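Local coordinates for protein endoglucanase E (Clostridium thermocellum, PDB 2WAO) that probably cleaves beta-1,4-glucan chains and removes acetyl groups from plant cell-wall polysaccharides, its esterase domain here holding a cello-oligosaccharide, at residues A[248-262]-A[288-300]. Residues are numbered along the deposited sequence; the frame is centred on the assembly and turned at random.
With BGC (beta-D-glucopyranose), chain B.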
ATOM      1  N   ARG A 248      17.972  -2.798   1.835  1.00  5.33           N
ATOM      2  CA  ARG A 248      19.126  -3.097   0.984  1.00  5.48           C
ATOM      3  C   ARG A 248      19.618  -4.554   1.180  1.00  7.32           C
ATOM      4  O   ARG A 248      20.080  -5.224   0.208  1.00  6.82           O
ATOM      5  CB  ARG A 248      20.223  -2.044   1.272  1.00  4.83           C
ATOM      6  CG  ARG A 248      21.556  -2.288   0.553  1.00  6.72           C
ATOM      7  CD  ARG A 248      21.454  -2.241  -0.974  1.00  7.08           C
ATOM      8  NE  ARG A 248      21.153  -0.913  -1.548  1.00  7.90           N
ATOM      9  CZ  ARG A 248      20.174  -0.679  -2.433  1.00  8.51           C
ATOM     10  NH1 ARG A 248      19.349  -1.655  -2.833  1.00  7.43           N
ATOM     11  NH2 ARG A 248      20.010   0.532  -2.949  1.00  5.42           N
ATOM     12  N   ARG A 249      19.517  -5.035   2.413  1.00  7.68           N
ATOM     13  CA  ARG A 249      19.942  -6.416   2.709  1.00  9.53           C
ATOM     14  C   ARG A 249      18.961  -7.407   2.065  1.00  8.96           C
ATOM     15  O   ARG A 249      19.388  -8.427   1.513  1.00 10.03           O
ATOM     16  CB  ARG A 249      20.075  -6.648   4.207  1.00  8.50           C
ATOM     17  CG  ARG A 249      20.966  -7.821   4.586  1.00 12.22           C
ATOM     18  CD  ARG A 249      21.136  -7.945   6.103  1.00 13.83           C
ATOM     19  NE  ARG A 249      21.338  -6.645   6.716  1.00 13.66           N
ATOM     20  CZ  ARG A 249      20.429  -5.979   7.427  1.00 14.90           C
ATOM     21  NH1 ARG A 249      19.238  -6.535   7.704  1.00 14.46           N
ATOM     22  NH2 ARG A 249      20.749  -4.776   7.891  1.00 13.53           N
ATOM     23  N   ASN A 250      17.661  -7.088   2.077  1.00  7.79           N
ATOM     24  CA  ASN A 250      16.653  -7.935   1.374  1.00  8.76           C
ATOM     25  C   ASN A 250      16.779  -7.864  -0.150  1.00  8.05           C
ATOM     26  O   ASN A 250      16.599  -8.878  -0.851  1.00  8.31           O
ATOM     27  CB  ASN A 250      15.234  -7.483   1.748  1.00  9.32           C
ATOM     28  CG  ASN A 250      14.848  -7.784   3.201  1.00 12.13           C
ATOM     29  OD1 ASN A 250      15.254  -8.782   3.764  1.00 15.67           O
ATOM     30  ND2 ASN A 250      13.975  -6.935   3.774  1.00 17.16           N
ATOM     31  N   TYR A 251      17.057  -6.656  -0.668  1.00  6.82           N
ATOM     32  CA  TYR A 251      17.042  -6.437  -2.093  1.00  6.23           C
ATOM     33  C   TYR A 251      18.309  -5.669  -2.503  1.00  7.75           C
ATOM     34  O   TYR A 251      18.297  -4.437  -2.626  1.00  7.24           O
ATOM     35  CB  TYR A 251      15.810  -5.606  -2.515  1.00  6.52           C
ATOM     36  CG  TYR A 251      14.525  -5.922  -1.800  1.00  5.40           C
ATOM     37  CD1 TYR A 251      14.045  -7.244  -1.678  1.00  4.48           C
ATOM     38  CD2 TYR A 251      13.767  -4.900  -1.265  1.00  6.67           C
ATOM     39  CE1 TYR A 251      12.818  -7.504  -0.977  1.00  5.52           C
ATOM     40  CE2 TYR A 251      12.570  -5.154  -0.589  1.00  3.92           C
ATOM     41  CZ  TYR A 251      12.101  -6.434  -0.470  1.00  6.70           C
ATOM     42  OH  TYR A 251      10.908  -6.616   0.219  1.00  5.78           O
ATOM     43  N   PRO A 252      19.418  -6.378  -2.689  1.00  8.81           N
ATOM     44  CA  PRO A 252      20.730  -5.758  -3.033  1.00  9.13           C
ATOM     45  C   PRO A 252      20.690  -4.806  -4.236  1.00  9.63           C
ATOM     46  O   PRO A 252      21.465  -3.856  -4.278  1.00  8.51           O
ATOM     47  CB  PRO A 252      21.597  -6.969  -3.451  1.00 10.17           C
ATOM     48  CG  PRO A 252      20.963  -8.149  -2.803  1.00 11.14           C
ATOM     49  CD  PRO A 252      19.490  -7.847  -2.610  1.00  8.03           C
ATOM     50  N   ASP A 253      19.770  -5.054  -5.164  1.00  8.48           N
ATOM     51  CA  ASP A 253      19.735  -4.384  -6.460  1.00  9.58           C
ATOM     52  C   ASP A 253      18.609  -3.319  -6.580  1.00  8.44           C
ATOM     53  O   ASP A 253      18.491  -2.666  -7.618  1.00  9.23           O
ATOM     54  CB  ASP A 253      19.637  -5.425  -7.621  1.00 11.33           C
ATOM     55  CG  ASP A 253      20.707  -6.561  -7.510  1.00 17.57           C
ATOM     56  OD1 ASP A 253      21.871  -6.269  -7.167  1.00 23.34           O
ATOM     57  OD2 ASP A 253      20.380  -7.766  -7.712  1.00 21.52           O
ATOM     58  N   ALA A 254      17.782  -3.140  -5.531  1.00  7.14           N
ATOM     59  CA  ALA A 254      16.646  -2.224  -5.619  1.00  5.43           C
ATOM     60  C   ALA A 254      17.060  -0.764  -5.617  1.00  5.53           C
ATOM     61  O   ALA A 254      18.041  -0.386  -4.942  1.00  7.44           O
ATOM     62  CB  ALA A 254      15.662  -2.473  -4.470  1.00  4.78           C
ATOM     63  N   HIS A 255      16.299   0.052  -6.356  1.00  5.86           N
ATOM     64  CA  HIS A 255      16.384   1.522  -6.295  1.00  4.70           C
ATOM     65  C   HIS A 255      15.469   1.979  -5.161  1.00  5.42           C
ATOM     66  O   HIS A 255      14.266   1.642  -5.163  1.00  5.92           O
ATOM     67  CB  HIS A 255      15.913   2.128  -7.606  1.00  5.04           C
ATOM     68  CG  HIS A 255      16.773   1.768  -8.786  1.00  4.59           C
ATOM     69  ND1 HIS A 255      17.695   2.646  -9.310  1.00  8.67           N
ATOM     70  CD2 HIS A 255      16.867   0.635  -9.525  1.00  7.17           C
ATOM     71  CE1 HIS A 255      18.309   2.081 -10.338  1.00  7.34           C
ATOM     72  NE2 HIS A 255      17.825   0.855 -10.492  1.00  8.88           N
ATOM     73  N   ILE A 256      16.013   2.741  -4.205  1.00  3.12           N
ATOM     74  CA  ILE A 256      15.219   3.092  -2.991  1.00  4.24           C
ATOM     75  C   ILE A 256      14.882   4.594  -3.030  1.00  4.48           C
ATOM     76  O   ILE A 256      15.802   5.441  -3.090  1.00  5.83           O
ATOM     77  CB  ILE A 256      15.974   2.741  -1.670  1.00  4.43           C
ATOM     78  CG1 ILE A 256      16.288   1.221  -1.635  1.00  4.84           C
ATOM     79  CG2 ILE A 256      15.147   3.187  -0.396  1.00  4.81           C
ATOM     80  CD1 ILE A 256      17.217   0.801  -0.441  1.00  3.97           C
ATOM     81  N   PHE A 257      13.588   4.918  -2.971  1.00  3.17           N
ATOM     82  CA  PHE A 257      13.119   6.336  -3.029  1.00  3.97           C
ATOM     83  C   PHE A 257      12.601   6.738  -1.670  1.00  4.87           C
ATOM     84  O   PHE A 257      11.634   6.128  -1.172  1.00  4.71           O
ATOM     85  CB  PHE A 257      12.026   6.470  -4.107  1.00  3.93           C
ATOM     86  CG  PHE A 257      12.559   6.314  -5.485  1.00  3.48           C
ATOM     87  CD1 PHE A 257      12.925   7.450  -6.235  1.00  6.01           C
ATOM     88  CD2 PHE A 257      12.680   5.039  -6.061  1.00  5.49           C
ATOM     89  CE1 PHE A 257      13.427   7.311  -7.528  1.00  7.92           C
ATOM     90  CE2 PHE A 257      13.193   4.897  -7.350  1.00  5.25           C
ATOM     91  CZ  PHE A 257      13.560   6.015  -8.082  1.00  6.05           C
ATOM     92  N   CYS A 258      13.280   7.702  -1.049  1.00  4.49           N
ATOM     93  CA  CYS A 258      12.929   8.196   0.308  1.00  5.10           C
ATOM     94  C   CYS A 258      12.122   9.491   0.199  1.00  4.84           C
ATOM     95  O   CYS A 258      12.609  10.488  -0.383  1.00  5.15           O
ATOM     96  CB  CYS A 258      14.208   8.456   1.109  1.00  6.17           C
ATOM     97  SG  CYS A 258      15.170   6.961   1.338  1.00  6.37           S
ATOM     98  N   CYS A 259      10.895   9.496   0.711  1.00  4.14           N
ATOM     99  CA  CYS A 259       9.937  10.563   0.312  1.00  5.64           C
ATOM    100  C   CYS A 259       9.437  11.339   1.506  1.00  6.21           C
ATOM    101  O   CYS A 259       9.206  10.754   2.563  1.00  7.17           O
ATOM    102  CB  CYS A 259       8.713   9.972  -0.414  1.00  5.94           C
ATOM    103  SG  CYS A 259       9.092   8.958  -1.840  1.00 10.71           S
ATOM    104  N   VAL A 260       9.282  12.651   1.343  1.00  5.31           N
ATOM    105  CA  VAL A 260       8.701  13.481   2.395  1.00  6.15           C
ATOM    106  C   VAL A 260       7.489  14.232   1.805  1.00  5.38           C
ATOM    107  O   VAL A 260       7.583  14.781   0.734  1.00  6.55           O
ATOM    108  CB  VAL A 260       9.782  14.475   2.929  1.00  4.89           C
ATOM    109  CG1 VAL A 260       9.172  15.470   3.845  1.00  7.90           C
ATOM    110  CG2 VAL A 260      10.883  13.687   3.703  1.00  5.61           C
ATOM    111  N   GLY A 261       6.371  14.250   2.520  1.00  5.62           N
ATOM    112  CA  GLY A 261       5.208  15.073   2.163  1.00  6.11           C
ATOM    113  C   GLY A 261       4.060  14.123   1.879  1.00  6.93           C
ATOM    114  O   GLY A 261       4.281  12.929   1.739  1.00  7.53           O
ATOM    115  N   PRO A 262       2.837  14.662   1.707  1.00  6.60           N
ATOM    116  CA  PRO A 262       2.511  16.095   1.697  1.00  5.11           C
ATOM    117  C   PRO A 262       1.789  16.630   2.979  1.00  5.39           C
ATOM    118  O   PRO A 262       1.231  17.731   2.935  1.00  5.79           O
ATOM    119  CB  PRO A 262       1.510  16.134   0.540  1.00  5.01           C
ATOM    120  CG  PRO A 262       0.694  14.886   0.830  1.00  6.12           C
ATOM    121  CD  PRO A 262       1.671  13.843   1.322  1.00  6.14           C
ATOM    122  N   ASP A 288      26.284   4.032  -1.760  1.00  8.70           N
ATOM    123  CA  ASP A 288      25.018   3.552  -2.314  1.00  8.11           C
ATOM    124  C   ASP A 288      24.384   4.668  -3.130  1.00  7.47           C
ATOM    125  O   ASP A 288      23.674   5.543  -2.579  1.00  7.60           O
ATOM    126  CB  ASP A 288      24.052   3.142  -1.226  1.00  7.23           C
ATOM    127  CG  ASP A 288      22.899   2.237  -1.761  1.00 10.06           C
ATOM    128  OD1 ASP A 288      22.588   2.256  -2.986  1.00 10.19           O
ATOM    129  OD2 ASP A 288      22.309   1.494  -0.936  1.00 11.24           O
ATOM    130  N   LEU A 289      24.625   4.617  -4.426  1.00  7.03           N
ATOM    131  CA  LEU A 289      24.075   5.614  -5.344  1.00  8.72           C
ATOM    132  C   LEU A 289      22.608   5.357  -5.775  1.00  8.16           C
ATOM    133  O   LEU A 289      22.025   6.180  -6.492  1.00  8.88           O
ATOM    134  CB  LEU A 289      24.980   5.754  -6.580  1.00  9.96           C
ATOM    135  CG  LEU A 289      26.442   6.134  -6.296  1.00 13.35           C
ATOM    136  CD1 LEU A 289      27.199   6.410  -7.612  1.00 16.43           C
ATOM    137  CD2 LEU A 289      26.467   7.329  -5.291  1.00 15.60           C
ATOM    138  N   LYS A 290      22.039   4.228  -5.356  1.00  5.75           N
ATOM    139  CA  LYS A 290      20.645   3.898  -5.670  1.00  5.82           C
ATOM    140  C   LYS A 290      19.691   4.147  -4.492  1.00  4.81           C
ATOM    141  O   LYS A 290      18.764   3.387  -4.273  1.00  5.05           O
ATOM    142  CB  LYS A 290      20.552   2.465  -6.178  1.00  5.98           C
ATOM    143  CG  LYS A 290      21.359   2.289  -7.479  1.00  9.77           C
ATOM    144  CD  LYS A 290      21.633   0.839  -7.774  1.00 15.84           C
ATOM    145  CE  LYS A 290      20.340   0.126  -8.066  1.00 16.57           C
ATOM    146  NZ  LYS A 290      20.584  -1.185  -8.805  1.00 18.87           N
ATOM    147  N   VAL A 291      19.927   5.243  -3.764  1.00  5.38           N
ATOM    148  CA  VAL A 291      19.044   5.782  -2.728  1.00  4.36           C
ATOM    149  C   VAL A 291      18.829   7.252  -3.162  1.00  4.81           C
ATOM    150  O   VAL A 291      19.797   8.006  -3.434  1.00  3.70           O
ATOM    151  CB  VAL A 291      19.642   5.749  -1.353  1.00  4.95           C
ATOM    152  CG1 VAL A 291      18.573   6.246  -0.339  1.00  2.95           C
ATOM    153  CG2 VAL A 291      19.955   4.337  -1.015  1.00  5.65           C
ATOM    154  N   TYR A 292      17.562   7.611  -3.273  1.00  4.04           N
ATOM    155  CA  TYR A 292      17.116   8.917  -3.810  1.00  4.37           C
ATOM    156  C   TYR A 292      16.151   9.596  -2.881  1.00  3.65           C
ATOM    157  O   TYR A 292      15.475   8.946  -2.060  1.00  5.22           O
ATOM    158  CB  TYR A 292      16.404   8.739  -5.137  1.00  3.82           C
ATOM    159  CG  TYR A 292      17.111   7.769  -6.075  1.00  5.02           C
ATOM    160  CD1 TYR A 292      18.340   8.104  -6.673  1.00  6.13           C
ATOM    161  CD2 TYR A 292      16.543   6.543  -6.356  1.00  7.03           C
ATOM    162  CE1 TYR A 292      18.985   7.189  -7.577  1.00  4.31           C
ATOM    163  CE2 TYR A 292      17.176   5.602  -7.238  1.00  7.12           C
ATOM    164  CZ  TYR A 292      18.405   5.952  -7.811  1.00  6.90           C
ATOM    165  OH  TYR A 292      18.989   5.040  -8.661  1.00  6.37           O
ATOM    166  N   PHE A 293      16.057  10.907  -3.059  1.00  4.05           N
ATOM    167  CA  PHE A 293      15.095  11.718  -2.330  1.00  4.74           C
ATOM    168  C   PHE A 293      13.939  12.256  -3.204  1.00  5.95           C
ATOM    169  O   PHE A 293      14.159  12.705  -4.354  1.00  4.91           O
ATOM    170  CB  PHE A 293      15.805  12.900  -1.654  1.00  4.37           C
ATOM    171  CG  PHE A 293      14.873  13.776  -0.876  1.00  5.48           C
ATOM    172  CD1 PHE A 293      14.300  13.314   0.318  1.00  7.43           C
ATOM    173  CD2 PHE A 293      14.546  15.067  -1.343  1.00  5.17           C
ATOM    174  CE1 PHE A 293      13.430  14.093   1.061  1.00  5.27           C
ATOM    175  CE2 PHE A 293      13.662  15.868  -0.606  1.00  5.31           C
ATOM    176  CZ  PHE A 293      13.090  15.375   0.602  1.00  6.70           C
ATOM    177  N   VAL A 294      12.728  12.229  -2.653  1.00  3.91           N
ATOM    178  CA  VAL A 294      11.560  12.849  -3.352  1.00  5.09           C
ATOM    179  C   VAL A 294      10.741  13.635  -2.355  1.00  6.36           C
ATOM    180  O   VAL A 294      10.428  13.142  -1.271  1.00  5.69           O
ATOM    181  CB  VAL A 294      10.629  11.804  -4.053  1.00  5.86           C
ATOM    182  CG1 VAL A 294       9.481  12.487  -4.842  1.00  5.93           C
ATOM    183  CG2 VAL A 294      11.431  10.793  -4.900  1.00  5.93           C
ATOM    184  N   GLU A 295      10.437  14.885  -2.693  1.00  5.45           N
ATOM    185  CA  GLU A 295       9.507  15.668  -1.860  1.00  6.31           C
ATOM    186  C   GLU A 295       8.189  15.937  -2.586  1.00  5.32           C
ATOM    187  O   GLU A 295       8.182  16.480  -3.720  1.00  5.90           O
ATOM    188  CB  GLU A 295      10.126  16.981  -1.386  1.00  5.83           C
ATOM    189  CG  GLU A 295       9.118  17.726  -0.473  1.00  5.98           C
ATOM    190  CD  GLU A 295       9.693  18.986   0.211  1.00 10.80           C
ATOM    191  OE1 GLU A 295      10.926  19.248   0.048  1.00 11.95           O
ATOM    192  OE2 GLU A 295       8.887  19.662   0.929  1.00 10.76           O
ATOM    193  N   PHE A 296       7.081  15.529  -1.953  1.00  5.07           N
ATOM    194  CA  PHE A 296       5.743  15.908  -2.419  1.00  6.35           C
ATOM    195  C   PHE A 296       5.408  17.231  -1.769  1.00  7.16           C
ATOM    196  O   PHE A 296       5.390  17.336  -0.532  1.00  7.15           O
ATOM    197  CB  PHE A 296       4.720  14.843  -2.048  1.00  6.62           C
ATOM    198  CG  PHE A 296       5.093  13.449  -2.508  1.00  7.38           C
ATOM    199  CD1 PHE A 296       5.018  13.109  -3.862  1.00  8.47           C
ATOM    200  CD2 PHE A 296       5.446  12.465  -1.574  1.00  7.68           C
ATOM    201  CE1 PHE A 296       5.303  11.813  -4.292  1.00  8.26           C
ATOM    202  CE2 PHE A 296       5.740  11.173  -1.987  1.00  7.37           C
ATOM    203  CZ  PHE A 296       5.671  10.838  -3.342  1.00  5.88           C
ATOM    204  N   PRO A 297       5.195  18.268  -2.588  1.00  8.51           N
ATOM    205  CA  PRO A 297       4.912  19.584  -2.017  1.00  9.06           C
ATOM    206  C   PRO A 297       3.730  19.510  -1.068  1.00  7.98           C
ATOM    207  O   PRO A 297       2.751  18.778  -1.307  1.00  6.85           O
ATOM    208  CB  PRO A 297       4.534  20.424  -3.256  1.00 10.76           C
ATOM    209  CG  PRO A 297       5.369  19.806  -4.317  1.00 11.40           C
ATOM    210  CD  PRO A 297       5.221  18.319  -4.059  1.00  9.38           C
ATOM    211  N   GLN A 298       3.856  20.238   0.031  1.00  8.72           N
ATOM    212  CA  GLN A 298       2.823  20.257   1.066  1.00 10.27           C
ATOM    213  C   GLN A 298       1.441  20.562   0.468  1.00 10.05           C
ATOM    214  O   GLN A 298       1.296  21.462  -0.361  1.00  8.74           O
ATOM    215  CB  GLN A 298       3.200  21.338   2.050  1.00 11.16           C
ATOM    216  CG  GLN A 298       2.274  21.431   3.198  1.00 18.16           C
ATOM    217  CD  GLN A 298       2.488  22.694   4.019  1.00 20.70           C
ATOM    218  OE1 GLN A 298       3.500  23.407   3.894  1.00 22.47           O
ATOM    219  NE2 GLN A 298       1.537  22.962   4.867  1.00 22.54           N
ATOM    220  N   GLN A 299       0.437  19.810   0.882  1.00  9.54           N
ATOM    221  CA  GLN A 299      -0.944  20.087   0.454  1.00 10.88           C
ATOM    222  C   GLN A 299      -1.338  21.460   1.040  1.00 11.57           C
ATOM    223  O   GLN A 299      -1.030  21.766   2.192  1.00 11.48           O
ATOM    224  CB  GLN A 299      -1.914  18.951   0.880  1.00 10.88           C
ATOM    225  CG  GLN A 299      -1.981  18.738   2.361  1.00 10.22           C
ATOM    226  CD  GLN A 299      -2.762  17.486   2.830  1.00 12.77           C
ATOM    227  OE1 GLN A 299      -3.296  16.686   2.025  1.00 10.86           O
ATOM    228  NE2 GLN A 299      -2.811  17.321   4.160  1.00  8.39           N
ATOM    229  N   ASP A 300      -1.929  22.311   0.209  1.00 12.46           N
ATOM    230  CA  ASP A 300      -2.283  23.638   0.650  1.00 14.91           C
ATOM    231  C   ASP A 300      -3.795  23.898   0.697  1.00 15.02           C
ATOM    232  O   ASP A 300      -4.216  25.028   0.968  1.00 16.32           O
ATOM    233  CB  ASP A 300      -1.568  24.691  -0.207  1.00 16.45           C
ATOM    234  CG  ASP A 300      -1.925  24.594  -1.682  1.00 19.31           C
ATOM    235  OD1 ASP A 300      -2.881  23.858  -2.063  1.00 22.51           O
ATOM    236  OD2 ASP A 300      -1.248  25.266  -2.471  1.00 22.87           O
TER
HETATM  237  C2  BGC B   1      -1.147  23.959   6.128  1.00 47.12           C
HETATM  238  C3  BGC B   1      -2.136  23.063   6.865  1.00 46.13           C
HETATM  239  C4  BGC B   1      -1.843  23.040   8.360  1.00 43.08           C
HETATM  240  C5  BGC B   1      -1.652  24.452   8.901  1.00 45.65           C
HETATM  241  C6  BGC B   1      -1.279  24.425  10.378  1.00 45.97           C
HETATM  242  C1  BGC B   1      -1.005  25.306   6.827  1.00 47.74           C
HETATM  243  O1  BGC B   1      -0.013  26.069   6.177  1.00 50.71           O
HETATM  244  O2  BGC B   1      -1.589  24.160   4.804  1.00 46.86           O
HETATM  245  O3  BGC B   1      -2.057  21.753   6.350  1.00 45.80           O
HETATM  246  O4  BGC B   1      -2.552  22.588   8.901  1.00 31.25           O
HETATM  247  O5  BGC B   1      -0.635  25.102   8.172  1.00 47.22           O
HETATM  248  O6  BGC B   1      -0.652  25.639  10.727  1.00 46.10           O
HETATM  249  O   HOH W   1      22.163  -1.741  -5.852  1.00 25.43           O
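K290 and Y292 meet H255 from two directions. K290 can be followed outward. Its CB lies 3.8 Å from R248 NH2. CG comes near H255 ND1 and CE1, and CD carries the chain on. A bend at chi3 (66°) brings CE over the centre of one imidazole face, a CH-pi contact 3.6 Å from the ring centroid. At the tip, NZ donates to D253 O (2.8 Å) from above the carbonyl plane, and a weak bond joins it to a water held by P252 O. At the edge of the same imidazole, H255 ND1 and Y292 OH share a hydrogen bond of 2.8 Å, which, with K290 CE on the face, should limit rotation of the ring. Y292 CD2 also sits over one face of the F257 ring, toward its rim, 3.4 Å from F257 CE1, with the two ring planes 40° apart.

R248 and D288 form a side-on salt bridge, R248 NE to D288 OD2 (2.7 Å, 163° at the hydrogen) and R248 NH2 to D288 OD1. R248 NH1 and NH2 both hold A254 O, tying the helix end and the turn 251-254 to D288. D288 OD1 also takes the K290 N-H in an Asx turn.

Strands 255-260 and 291-295 run parallel, joined by backbone hydrogen bonds from I256 N–K290 O to F296 N–V260 O. Beyond them P262, which follows a cis peptide bond, accepts at its O from Q299 N (3.0 Å), near glucose bound at Q298 and Q299. The pair closes a right-handed beta-alpha-beta crossover through helix 266-285, at one edge of the five-stranded parallel sheet of this SGNH-type domain. Helices 233-250 and 266-285 pack on the C258 face, and helix 313-331 on the F257 face.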